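Local atomic coordinates of 2-hydroxyhepta-2,4-diene-1,7-dioate isomerase (PDB entry 4DBF), a protein that belongs to the fumarylacetoacetate hydrolase family and probably works as a magnesium-dependent oxaloacetate decarboxylase, and may also act as an isomerase. Residues F23-T28 / P77-K82. Sequence-based numbering, arbitrary orientation.
Sequences FGRIAT and PMLPSK
One face of the R25 guanidinium is covered by the isobutyl end of L79: CD2 sits 3.5 Å above the plane, offset toward the rim on the NH1 side, and lies 3.6 Å from NH1. CD1 of L79 approaches the other terminal nitrogen, NH2, at 4.0 Å, so both methyls lie over the same face, and the two side chains cross at about a right angle. NH1 also donates a hydrogen bond to the carbonyl oxygen of A76, the residue just before P77, which probably helps fix the turn of the plane. Before reaching L79, the arginine runs past the backbone of P77, with its CD 3.6 Å from P77 O. A bend at chi3 (79°) then swings the guanidinium round to meet the leucine. Further back along strand 22-28, the P77 ring rests against the main chain, its CB 4.1 Å from F23 O and 4.3 Å from G24 CA. P77 also packs on I192 and I196 of strand 190-197, while R25 touches M32 and F34 of the neighbouring strand 31-38. The contact thus joins the N-terminal region to the segment leading from strand 73-75 into strand 83-87, away from the magnesium site of E136, E138 and D167. Across it the arginine lays its methylenes along the P77 carbonyl and one flat face against the apolar leucine; directional polar hold comes from neighbouring A76, whereas P77 and L79 add non-directional van der Waals packing.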
loop_
_atom_site.group_PDB
_atom_site.type_symbol
_atom_site.label_atom_id
_atom_site.label_comp_id
_atom_site.label_asym_id
_atom_site.label_seq_id
_atom_site.Cartn_x
_atom_site.Cartn_y
_atom_site.Cartn_z
ATOM N N PHE A 23 -3.369 -16.279 -17.323
ATOM C CA PHE A 23 -2.208 -16.437 -16.484
ATOM C C PHE A 23 -2.562 -16.612 -15.033
ATOM O O PHE A 23 -3.363 -15.901 -14.500
ATOM C CB PHE A 23 -1.333 -15.221 -16.544
ATOM C CG PHE A 23 -0.620 -15.061 -17.819
ATOM C CD1 PHE A 23 0.179 -16.053 -18.287
ATOM C CD2 PHE A 23 -0.751 -13.917 -18.543
ATOM C CE1 PHE A 23 0.834 -15.919 -19.465
ATOM C CE2 PHE A 23 -0.092 -13.770 -19.717
ATOM C CZ PHE A 23 0.694 -14.776 -20.184
ATOM N N GLY A 24 -1.914 -17.547 -14.405
ATOM C CA GLY A 24 -2.083 -17.756 -13.008
ATOM C C GLY A 24 -0.782 -17.932 -12.289
ATOM O O GLY A 24 0.256 -17.879 -12.857
ATOM N N ARG A 25 -0.905 -18.134 -11.006
ATOM C CA ARG A 25 0.176 -18.569 -10.182
ATOM C C ARG A 25 -0.310 -19.836 -9.501
ATOM O O ARG A 25 -1.427 -19.936 -9.087
ATOM C CB ARG A 25 0.502 -17.543 -9.136
ATOM C CG ARG A 25 1.516 -16.532 -9.506
ATOM C CD ARG A 25 1.673 -15.488 -8.401
ATOM N NE ARG A 25 2.478 -15.949 -7.317
ATOM C CZ ARG A 25 2.064 -16.131 -6.068
ATOM N NH1 ARG A 25 0.865 -15.880 -5.695
ATOM N NH2 ARG A 25 2.893 -16.576 -5.177
ATOM N N ILE A 26 0.574 -20.793 -9.404
ATOM C CA ILE A 26 0.240 -22.051 -8.810
ATOM C C ILE A 26 1.276 -22.546 -7.815
ATOM O O ILE A 26 2.404 -22.260 -7.929
ATOM C CB ILE A 26 0.023 -23.148 -9.871
ATOM C CG1 ILE A 26 1.161 -23.191 -10.878
ATOM C CG2 ILE A 26 -1.309 -22.986 -10.557
ATOM C CD1 ILE A 26 1.076 -24.392 -11.785
ATOM N N ALA A 27 0.821 -23.341 -6.878
ATOM C CA ALA A 27 1.661 -24.138 -6.061
ATOM C C ALA A 27 1.615 -25.556 -6.626
ATOM O O ALA A 27 0.580 -26.052 -6.944
ATOM C CB ALA A 27 1.205 -24.120 -4.638
ATOM N N THR A 28 2.776 -26.156 -6.728
ATOM C CA THR A 28 2.928 -27.502 -7.199
ATOM C C THR A 28 3.801 -28.288 -6.228
ATOM O O THR A 28 4.403 -27.721 -5.390
ATOM C CB THR A 28 3.598 -27.520 -8.579
ATOM O OG1 THR A 28 4.979 -27.344 -8.419
ATOM C CG2 THR A 28 3.045 -26.418 -9.468
ATOM N N PRO A 77 -3.139 -14.652 -8.418
ATOM C CA PRO A 77 -2.370 -14.592 -9.643
ATOM C C PRO A 77 -1.266 -13.556 -9.692
ATOM O O PRO A 77 -0.489 -13.613 -10.553
ATOM C CB PRO A 77 -3.422 -14.353 -10.715
ATOM C CG PRO A 77 -4.540 -13.753 -10.031
ATOM C CD PRO A 77 -4.546 -14.346 -8.665
ATOM N N MET A 78 -1.214 -12.640 -8.760
ATOM C CA MET A 78 -0.129 -11.682 -8.629
ATOM C C MET A 78 0.200 -11.415 -7.161
ATOM O O MET A 78 -0.608 -11.595 -6.307
ATOM C CB MET A 78 -0.494 -10.306 -9.167
ATOM C CG MET A 78 -0.470 -10.138 -10.654
ATOM S SD MET A 78 1.099 -10.322 -11.474
ATOM C CE MET A 78 0.500 -10.955 -13.010
ATOM N N LEU A 79 1.376 -10.886 -6.954
ATOM C CA LEU A 79 1.760 -10.343 -5.685
ATOM C C LEU A 79 1.940 -8.859 -5.904
ATOM O O LEU A 79 2.989 -8.389 -6.136
ATOM C CB LEU A 79 3.031 -10.982 -5.209
ATOM C CG LEU A 79 2.952 -12.461 -4.936
ATOM C CD1 LEU A 79 4.278 -12.926 -4.385
ATOM C CD2 LEU A 79 1.832 -12.811 -4.005
ATOM N N PRO A 80 0.856 -8.137 -5.846
ATOM C CA PRO A 80 0.890 -6.735 -6.218
ATOM C C PRO A 80 1.632 -5.857 -5.235
ATOM O O PRO A 80 1.508 -6.101 -4.100
ATOM C CB PRO A 80 -0.564 -6.354 -6.240
ATOM C CG PRO A 80 -1.210 -7.288 -5.316
ATOM C CD PRO A 80 -0.452 -8.548 -5.357
ATOM N N SER A 81 2.310 -4.825 -5.719
ATOM C CA SER A 81 2.954 -3.824 -4.875
ATOM C C SER A 81 1.927 -3.010 -4.103
ATOM O O SER A 81 2.142 -2.658 -2.990
ATOM C CB SER A 81 3.901 -2.908 -5.654
ATOM O OG SER A 81 3.252 -1.825 -6.185
ATOM N N LYS A 82 0.813 -2.753 -4.738
ATOM C CA LYS A 82 -0.320 -2.172 -4.087
ATOM C C LYS A 82 -1.621 -2.530 -4.778
ATOM O O LYS A 82 -1.632 -2.960 -5.880
ATOM C CB LYS A 82 -0.174 -0.669 -3.984
ATOM C CG LYS A 82 0.081 0.033 -5.289
ATOM C CD LYS A 82 0.357 1.497 -5.083
ATOM C CE LYS A 82 0.475 2.230 -6.391
ATOM N NZ LYS A 82 1.647 1.857 -7.177
#